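Local coordinates for putative ribose operon repressor (Burkholderia thailandensis, PDB 3EGC), which probably acts as a LacI-family transcriptional repressor that binds regulatory DNA, with a sugar-binding domain of the periplasmic-binding-protein type, at residues S8-L13 with R63-L68; E108-A113 with R143-R148; L190-H195 with V216-F221. One frame throughout, in Å; residues are numbered along the deposited sequence.

Contact 1 (S8-L13 with R63-L68)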
loop_
_atom_site.group_PDB
_atom_site.type_symbol
_atom_site.label_atom_id
_atom_site.label_comp_id
_atom_site.label_asym_id
_atom_site.label_seq_id
_atom_site.Cartn_x
_atom_site.Cartn_y
_atom_site.Cartn_z
ATOM N N SER A 8 -19.033 -11.649 20.482
ATOM C CA SER A 8 -19.224 -10.279 19.949
ATOM C C SER A 8 -19.121 -10.160 18.406
ATOM O O SER A 8 -19.653 -9.245 17.813
ATOM C CB SER A 8 -18.267 -9.297 20.628
ATOM O OG SER A 8 -17.011 -9.327 20.019
ATOM N N ASN A 9 -18.452 -11.097 17.757
ATOM C CA ASN A 9 -18.233 -11.001 16.296
ATOM C C ASN A 9 -17.380 -9.817 15.834
ATOM O O ASN A 9 -17.565 -9.307 14.713
ATOM C CB ASN A 9 -19.540 -11.017 15.518
ATOM C CG ASN A 9 -20.117 -12.402 15.378
ATOM O OD1 ASN A 9 -21.106 -12.717 16.010
ATOM N ND2 ASN A 9 -19.484 -13.249 14.543
ATOM N N VAL A 10 -16.424 -9.438 16.683
ATOM C CA VAL A 10 -15.496 -8.364 16.394
ATOM C C VAL A 10 -14.125 -8.932 16.652
ATOM O O VAL A 10 -13.854 -9.551 17.656
ATOM C CB VAL A 10 -15.673 -7.131 17.312
ATOM C CG1 VAL A 10 -14.605 -6.026 16.929
ATOM C CG2 VAL A 10 -17.119 -6.583 17.247
ATOM N N VAL A 11 -13.218 -8.700 15.733
ATOM C CA VAL A 11 -11.877 -9.182 15.938
ATOM C C VAL A 11 -10.971 -7.965 15.823
ATOM O O VAL A 11 -11.289 -7.060 15.100
ATOM C CB VAL A 11 -11.605 -10.241 14.863
ATOM C CG1 VAL A 11 -10.176 -10.265 14.439
ATOM C CG2 VAL A 11 -12.107 -11.561 15.311
ATOM N N GLY A 12 -9.841 -7.978 16.500
ATOM C CA GLY A 12 -8.920 -6.844 16.502
ATOM C C GLY A 12 -7.796 -7.124 15.515
ATOM O O GLY A 12 -7.238 -8.211 15.566
ATOM N N LEU A 13 -7.525 -6.206 14.577
ATOM C CA LEU A 13 -6.390 -6.351 13.671
ATOM C C LEU A 13 -5.392 -5.255 13.991
ATOM O O LEU A 13 -5.730 -4.064 13.994
ATOM C CB LEU A 13 -6.783 -6.271 12.210
ATOM C CG LEU A 13 -5.647 -6.164 11.191
ATOM C CD1 LEU A 13 -4.688 -7.392 11.222
ATOM C CD2 LEU A 13 -6.152 -5.947 9.748
ATOM N N ARG A 63 -12.493 -3.577 24.878
ATOM C CA ARG A 63 -13.676 -3.564 24.029
ATOM C C ARG A 63 -14.245 -4.968 23.825
ATOM O O ARG A 63 -15.250 -5.145 23.177
ATOM C CB ARG A 63 -13.359 -2.923 22.660
ATOM C CG ARG A 63 -13.111 -1.400 22.753
ATOM C CD ARG A 63 -13.283 -0.800 21.384
ATOM N NE ARG A 63 -13.578 0.624 21.460
ATOM C CZ ARG A 63 -14.806 1.117 21.629
ATOM N NH1 ARG A 63 -15.832 0.285 21.724
ATOM N NH2 ARG A 63 -14.989 2.429 21.693
ATOM N N ARG A 64 -13.586 -5.952 24.407
ATOM C CA ARG A 64 -13.924 -7.355 24.227
ATOM C C ARG A 64 -14.120 -7.795 22.782
ATOM O O ARG A 64 -15.198 -8.262 22.404
ATOM C CB ARG A 64 -15.112 -7.788 25.117
ATOM C CG ARG A 64 -14.826 -7.766 26.665
ATOM C CD ARG A 64 -13.604 -8.595 27.004
ATOM N NE ARG A 64 -13.351 -8.681 28.435
ATOM C CZ ARG A 64 -12.849 -7.686 29.168
ATOM N NH1 ARG A 64 -12.566 -6.539 28.590
ATOM N NH2 ARG A 64 -12.642 -7.832 30.477
ATOM N N VAL A 65 -13.076 -7.635 21.989
ATOM C CA VAL A 65 -12.997 -8.322 20.710
ATOM C C VAL A 65 -12.847 -9.818 20.989
ATOM O O VAL A 65 -12.334 -10.216 22.044
ATOM C CB VAL A 65 -11.785 -7.841 19.878
ATOM C CG1 VAL A 65 -11.935 -6.383 19.484
ATOM C CG2 VAL A 65 -10.503 -8.099 20.650
ATOM N N ASP A 66 -13.262 -10.645 20.044
ATOM C CA ASP A 66 -13.241 -12.087 20.261
ATOM C C ASP A 66 -11.815 -12.643 20.215
ATOM O O ASP A 66 -11.526 -13.713 20.721
ATOM C CB ASP A 66 -14.126 -12.758 19.231
ATOM C CG ASP A 66 -15.616 -12.478 19.458
ATOM O OD1 ASP A 66 -16.417 -12.555 18.523
ATOM O OD2 ASP A 66 -15.987 -12.251 20.592
ATOM N N GLY A 67 -10.915 -11.891 19.591
ATOM C CA GLY A 67 -9.562 -12.367 19.362
ATOM C C GLY A 67 -8.770 -11.301 18.637
ATOM O O GLY A 67 -9.312 -10.268 18.310
ATOM N N LEU A 68 -7.495 -11.562 18.413
ATOM C CA LEU A 68 -6.571 -10.620 17.734
ATOM C C LEU A 68 -5.747 -11.287 16.658
ATOM O O LEU A 68 -5.131 -12.340 16.873
ATOM C CB LEU A 68 -5.558 -9.962 18.706
ATOM C CG LEU A 68 -5.980 -9.069 19.867
ATOM C CD1 LEU A 68 -4.774 -8.429 20.608
ATOM C CD2 LEU A 68 -6.945 -7.972 19.385
#
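The carboxylate of D66 holds the S8-N9 turn that leads into strand 10-15, beside strand 67-70, two neighbouring parallel strands of the N-terminal Rossmann-like subdomain of a LacI-type sugar-binding domain. Backbone bonds set the register: D66 N gives a nearly straight bond to V10 O (2.7 Å, 169°), and G12 N bonds G67 O at 3.0 Å. A CA-H...O contact from L68 CA to G12 O, 3.3 Å, continues the pairing.

Apolar contact is narrow. CG1 of V10, anti to the backbone N (chi1 179°), meets V65 CG1 at 3.7 Å, the two side chains crossing at about a right angle. L68 sends CD2 over the CA of G12, 3.7 Å away. V11 points to the face away from L68, onto M249, L252 and I256 of helix 241-257.

R63 NH2 bonds S8 O of the second subunit. The polar part within the chain is the carboxylate of D66, whose two oxygens take the consecutive N-H groups of S8 and N9. D66 OD2 uses its syn lone pair for S8 N (3.1 Å), while OD1 takes N9 N at 2.6 Å from its syn side, 31° out of the carboxylate plane.

Contact 2 (E108-A113 with R143-R148)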
loop_
_atom_site.group_PDB
_atom_site.type_symbol
_atom_site.label_atom_id
_atom_site.label_comp_id
_atom_site.label_asym_id
_atom_site.label_seq_id
_atom_site.Cartn_x
_atom_site.Cartn_y
_atom_site.Cartn_z
ATOM N N GLU A 108 7.318 -18.946 3.747
ATOM C CA GLU A 108 8.531 -19.788 3.672
ATOM C C GLU A 108 9.815 -18.986 3.345
ATOM O O GLU A 108 10.413 -19.095 2.244
ATOM C CB GLU A 108 8.337 -21.016 2.758
ATOM C CG GLU A 108 8.108 -20.669 1.274
ATOM C CD GLU A 108 7.544 -21.836 0.455
ATOM O OE1 GLU A 108 7.344 -22.944 1.019
ATOM O OE2 GLU A 108 7.314 -21.631 -0.755
ATOM N N ASN A 109 10.247 -18.184 4.306
ATOM C CA ASN A 109 11.366 -17.248 4.059
ATOM C C ASN A 109 12.718 -17.859 3.668
ATOM O O ASN A 109 13.304 -17.453 2.659
ATOM C CB ASN A 109 11.555 -16.314 5.229
ATOM C CG ASN A 109 10.280 -15.512 5.563
ATOM O OD1 ASN A 109 9.776 -14.767 4.728
ATOM N ND2 ASN A 109 9.826 -15.612 6.806
ATOM N N VAL A 110 13.219 -18.811 4.450
ATOM C CA VAL A 110 14.429 -19.549 4.065
ATOM C C VAL A 110 14.345 -20.045 2.592
ATOM O O VAL A 110 15.143 -19.673 1.742
ATOM C CB VAL A 110 14.679 -20.806 5.007
ATOM C CG1 VAL A 110 16.083 -21.379 4.781
ATOM C CG2 VAL A 110 14.510 -20.484 6.438
ATOM N N ARG A 111 13.367 -20.898 2.298
ATOM C CA ARG A 111 13.228 -21.434 0.939
ATOM C C ARG A 111 13.245 -20.370 -0.218
ATOM O O ARG A 111 13.954 -20.520 -1.227
ATOM C CB ARG A 111 11.983 -22.256 0.816
ATOM C CG ARG A 111 11.984 -23.158 -0.367
ATOM C CD ARG A 111 10.604 -23.853 -0.480
ATOM N NE ARG A 111 10.443 -24.890 0.538
ATOM C CZ ARG A 111 9.338 -25.594 0.723
ATOM N NH1 ARG A 111 9.298 -26.512 1.682
ATOM N NH2 ARG A 111 8.265 -25.352 -0.021
ATOM N N GLY A 112 12.429 -19.326 -0.053
ATOM C CA GLY A 112 12.301 -18.304 -1.084
ATOM C C GLY A 112 13.626 -17.582 -1.236
ATOM O O GLY A 112 14.001 -17.321 -2.342
ATOM N N ALA A 113 14.360 -17.304 -0.142
ATOM C CA ALA A 113 15.619 -16.570 -0.266
ATOM C C ALA A 113 16.713 -17.415 -0.982
ATOM O O ALA A 113 17.443 -16.896 -1.855
ATOM C CB ALA A 113 16.126 -16.019 1.106
ATOM N N ARG A 143 15.566 -14.926 6.120
ATOM C CA ARG A 143 15.957 -14.547 4.767
ATOM C C ARG A 143 17.481 -14.547 4.627
ATOM O O ARG A 143 18.014 -14.988 3.596
ATOM C CB ARG A 143 15.342 -13.226 4.361
ATOM C CG ARG A 143 13.829 -13.377 4.111
ATOM C CD ARG A 143 13.031 -12.054 3.996
ATOM N NE ARG A 143 11.639 -12.400 4.217
ATOM C CZ ARG A 143 10.616 -11.568 4.275
ATOM N NH1 ARG A 143 10.766 -10.245 4.114
ATOM N NH2 ARG A 143 9.420 -12.098 4.518
ATOM N N LEU A 144 18.165 -14.165 5.712
ATOM C CA LEU A 144 19.633 -14.261 5.756
ATOM C C LEU A 144 20.129 -15.713 5.734
ATOM O O LEU A 144 21.046 -16.067 4.979
ATOM C CB LEU A 144 20.191 -13.529 6.956
ATOM C CG LEU A 144 21.558 -12.895 6.811
ATOM C CD1 LEU A 144 21.531 -11.822 5.710
ATOM C CD2 LEU A 144 22.086 -12.312 8.183
ATOM N N LYS A 145 19.490 -16.560 6.535
ATOM C CA LYS A 145 19.752 -18.006 6.534
ATOM C C LYS A 145 19.638 -18.692 5.142
ATOM O O LYS A 145 20.465 -19.560 4.794
ATOM C CB LYS A 145 18.812 -18.697 7.515
ATOM C CG LYS A 145 18.877 -20.190 7.524
ATOM C CD LYS A 145 18.027 -20.776 8.664
ATOM C CE LYS A 145 18.072 -22.313 8.612
ATOM N NZ LYS A 145 17.194 -22.996 9.614
ATOM N N GLY A 146 18.616 -18.295 4.370
ATOM C CA GLY A 146 18.418 -18.819 3.024
ATOM C C GLY A 146 19.543 -18.406 2.102
ATOM O O GLY A 146 20.039 -19.197 1.298
ATOM N N PHE A 147 19.979 -17.168 2.272
ATOM C CA PHE A 147 21.118 -16.665 1.562
ATOM C C PHE A 147 22.373 -17.504 1.845
ATOM O O PHE A 147 23.033 -17.996 0.924
ATOM C CB PHE A 147 21.309 -15.213 1.877
ATOM C CG PHE A 147 22.673 -14.685 1.526
ATOM C CD1 PHE A 147 22.976 -14.348 0.202
ATOM C CD2 PHE A 147 23.641 -14.507 2.509
ATOM C CE1 PHE A 147 24.166 -13.827 -0.144
ATOM C CE2 PHE A 147 24.883 -13.997 2.165
ATOM C CZ PHE A 147 25.140 -13.630 0.828
ATOM N N ARG A 148 22.641 -17.752 3.110
ATOM C CA ARG A 148 23.860 -18.457 3.492
ATOM C C ARG A 148 23.822 -19.895 3.004
ATOM O O ARG A 148 24.875 -20.464 2.633
ATOM C CB ARG A 148 24.094 -18.434 4.999
ATOM C CG ARG A 148 24.442 -17.068 5.588
ATOM C CD ARG A 148 24.848 -17.262 7.086
ATOM N NE ARG A 148 24.999 -15.992 7.802
ATOM C CZ ARG A 148 26.127 -15.286 7.838
ATOM N NH1 ARG A 148 27.223 -15.718 7.176
ATOM N NH2 ARG A 148 26.141 -14.138 8.503
#
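Helices 109-122 and 138-153 meet near V110 and G146, where their CA atoms are 4.2 Å apart. They belong to the same layer of the second alpha/beta subdomain of this LacI-type fold; the axes of 109-113 and 143-148, running broadly the same way, cross at -44° with a closest approach of 7.1 Å. G146, having no side chain, allows this: V110 O lies 3.6 Å from G146 CA and the backbones pack almost directly.

A113, one turn after N109, points its methyl into the other helix, CB lying 3.3 Å from R143 O and also meeting the G146 backbone. V110 lies alongside: CG1, anti to the backbone N (chi1 -168°), rests against the G146 backbone, and both its methyls brush the extended aliphatic chain of K145, with V110 CG1 to K145 CG at 4.1 Å.

The polar end of the contact is N109 with R143. The R143 chain runs extended from CG to NE, carrying the guanidinium edge to the amide, and two nitrogens grip a single oxygen side-on. The oxygen lies in the guanidinium plane, yet both donors stand above the carbonyl plane, on one face of it, the two flat groups being steeply inclined to each other. ND2 of N109 bonds E142 OE2, which is consistent with the modelled amide orientation. The guanidinium has further partners: NH1 bonds S193 O, and F221 makes a cation-pi contact with it. Of the two bonds to N109 OD1, that from R143 NH2 is the shorter and straighter, 2.7 Å at 159°, against 3.1 Å from R143 NE.

Contact 3 (L190-H195 with V216-F221)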
loop_
_atom_site.group_PDB
_atom_site.type_symbol
_atom_site.label_atom_id
_atom_site.label_comp_id
_atom_site.label_asym_id
_atom_site.label_seq_id
_atom_site.Cartn_x
_atom_site.Cartn_y
_atom_site.Cartn_z
ATOM N N LEU A 190 22.891 -8.416 -4.901
ATOM C CA LEU A 190 22.369 -8.277 -3.569
ATOM C C LEU A 190 21.055 -9.038 -3.516
ATOM O O LEU A 190 20.272 -9.007 -4.495
ATOM C CB LEU A 190 22.097 -6.787 -3.271
ATOM C CG LEU A 190 23.092 -5.875 -2.506
ATOM C CD1 LEU A 190 24.491 -6.526 -2.187
ATOM C CD2 LEU A 190 23.177 -4.459 -3.087
ATOM N N LEU A 191 20.823 -9.720 -2.391
ATOM C CA LEU A 191 19.497 -10.073 -2.007
ATOM C C LEU A 191 18.974 -8.914 -1.132
ATOM O O LEU A 191 19.667 -8.499 -0.170
ATOM C CB LEU A 191 19.508 -11.351 -1.179
ATOM C CG LEU A 191 18.226 -11.841 -0.495
ATOM C CD1 LEU A 191 17.068 -12.224 -1.460
ATOM C CD2 LEU A 191 18.490 -12.995 0.522
ATOM N N THR A 192 17.776 -8.429 -1.423
ATOM C CA THR A 192 17.134 -7.480 -0.524
ATOM C C THR A 192 15.894 -8.103 0.109
ATOM O O THR A 192 15.109 -8.744 -0.591
ATOM C CB THR A 192 16.741 -6.184 -1.247
ATOM O OG1 THR A 192 16.025 -6.532 -2.440
ATOM C CG2 THR A 192 18.038 -5.353 -1.645
ATOM N N SER A 193 15.724 -7.916 1.410
ATOM C CA SER A 193 14.712 -8.632 2.119
ATOM C C SER A 193 13.255 -8.098 2.041
ATOM O O SER A 193 12.384 -8.732 2.530
ATOM C CB SER A 193 15.147 -8.835 3.569
ATOM O OG SER A 193 15.188 -7.621 4.251
ATOM N N SER A 194 13.011 -6.957 1.407
ATOM C CA SER A 194 11.646 -6.503 1.104
ATOM C C SER A 194 11.713 -5.371 0.105
ATOM O O SER A 194 12.808 -4.865 -0.187
ATOM C CB SER A 194 10.922 -6.021 2.371
ATOM O OG SER A 194 11.553 -4.870 2.894
ATOM N N HIS A 195 10.543 -4.965 -0.412
ATOM C CA HIS A 195 10.426 -3.886 -1.406
ATOM C C HIS A 195 10.927 -2.567 -0.861
ATOM O O HIS A 195 11.513 -1.792 -1.584
ATOM C CB HIS A 195 8.999 -3.748 -1.942
ATOM C CG HIS A 195 8.000 -3.248 -0.939
ATOM N ND1 HIS A 195 7.497 -1.966 -0.974
ATOM C CD2 HIS A 195 7.366 -3.872 0.086
ATOM C CE1 HIS A 195 6.603 -1.815 -0.001
ATOM N NE2 HIS A 195 6.511 -2.956 0.666
ATOM N N VAL A 216 25.432 -3.770 -10.364
ATOM C CA VAL A 216 24.842 -4.577 -9.272
ATOM C C VAL A 216 23.487 -5.097 -9.669
ATOM O O VAL A 216 22.631 -4.312 -10.061
ATOM C CB VAL A 216 24.670 -3.687 -7.990
ATOM C CG1 VAL A 216 23.867 -4.370 -6.844
ATOM C CG2 VAL A 216 26.061 -3.113 -7.489
ATOM N N GLU A 217 23.281 -6.404 -9.600
ATOM C CA GLU A 217 21.936 -6.968 -9.748
ATOM C C GLU A 217 21.263 -7.154 -8.384
ATOM O O GLU A 217 21.930 -7.098 -7.339
ATOM C CB GLU A 217 21.919 -8.241 -10.623
ATOM C CG GLU A 217 22.034 -7.919 -12.148
ATOM C CD GLU A 217 22.156 -9.148 -13.057
ATOM O OE1 GLU A 217 22.075 -10.307 -12.605
ATOM O OE2 GLU A 217 22.303 -8.957 -14.272
ATOM N N ILE A 218 19.940 -7.325 -8.407
ATOM C CA ILE A 218 19.125 -7.375 -7.212
ATOM C C ILE A 218 17.985 -8.368 -7.312
ATOM O O ILE A 218 17.222 -8.349 -8.286
ATOM C CB ILE A 218 18.484 -5.978 -6.886
ATOM C CG1 ILE A 218 19.579 -4.925 -6.644
ATOM C CG2 ILE A 218 17.502 -6.096 -5.683
ATOM C CD1 ILE A 218 19.021 -3.456 -6.386
ATOM N N VAL A 219 17.864 -9.247 -6.317
ATOM C CA VAL A 219 16.621 -10.009 -6.192
ATOM C C VAL A 219 15.996 -9.551 -4.876
ATOM O O VAL A 219 16.720 -9.262 -3.938
ATOM C CB VAL A 219 16.844 -11.551 -6.227
ATOM C CG1 VAL A 219 17.345 -11.944 -7.570
ATOM C CG2 VAL A 219 17.899 -12.027 -5.083
ATOM N N SER A 220 14.670 -9.506 -4.831
ATOM C CA SER A 220 13.952 -8.914 -3.747
ATOM C C SER A 220 12.787 -9.809 -3.326
ATOM O O SER A 220 12.275 -10.566 -4.152
ATOM C CB SER A 220 13.404 -7.556 -4.183
ATOM O OG SER A 220 12.713 -6.896 -3.129
ATOM N N PHE A 221 12.372 -9.718 -2.054
ATOM C CA PHE A 221 11.041 -10.175 -1.653
ATOM C C PHE A 221 9.967 -9.112 -1.980
ATOM O O PHE A 221 10.266 -7.931 -2.063
ATOM C CB PHE A 221 10.947 -10.486 -0.148
ATOM C CG PHE A 221 11.492 -11.854 0.243
ATOM C CD1 PHE A 221 10.653 -12.783 0.817
ATOM C CD2 PHE A 221 12.855 -12.166 0.107
ATOM C CE1 PHE A 221 11.118 -14.018 1.227
ATOM C CE2 PHE A 221 13.348 -13.405 0.500
ATOM C CZ PHE A 221 12.501 -14.341 1.061
#
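L190-T192 and I218-S220 pair residue for residue as parallel strands, where the axes of 190-192 and 217-221 approach to 4.8 Å at 22°, the two ends of a beta-alpha-beta crossover through helix 195-208. The ladder alternates in the usual parallel way: L190 N bonds E217 O, V219 N bonds L190 O, T192 N bonds V219 O at 2.9 Å and 171°, and F221 N closes the row on T192 O.

On the face of L190, T192, I218 and S220, L190 reaches V216 with CD2 to CG1 at 3.8 Å. T192 brings its hydroxyl between the backbone N and carbonyl carbon (chi1 50°), which sets OG1 beside S220 CB, 3.3 Å, and 3.6 Å from I218 CG2. This buried hydroxyl, like that of S220, is hydrogen-bonded to T198 OG1 in the first turn of helix 195-208.

The face of L191 and V219 is apolar: L191 CD1 meets V219 CG2 at 3.7 Å. The same methyl lies near the edge of the F221 ring, 4.4 Å from CE2, and T192 O also approaches that edge. F221 CB packs at 3.5 Å against S193 O. Just beyond, S194 takes the N-cap position of helix 195-208, where H195 N bonds D222 OD2.

The two strands lie between helices on both faces of the sheet: helices 174-181 and 195-208 cover L190, T192, V216 and I218, whereas A113, A116 and L120 of helix 109-122 rest on L191 and V219. Strand 128-131 continues the sheet beyond L191, pairing through G129 and I131.

Overall arrangement
Contacts 1 and 3 both pair parallel strands of the same sheet, but at opposite sides of the chain's centre, with centres 37 Å apart. Contact 1 is partly buried, lies beside the second subunit, and uses one carboxylate to accept two backbone N-H groups; contact 3 is buried and combines a longer ladder with apolar packing and hydroxyls. Contact 2, also buried, joins helices instead, through glycine-allowed closeness and one amide–guanidinium pair. Contacts 2 and 3 form a continuous block, centres 12 Å apart: they touch through the R143 side chain, at S193 and F221. Contact 1 touches neither, its nearest atoms lying about 16 Å from each.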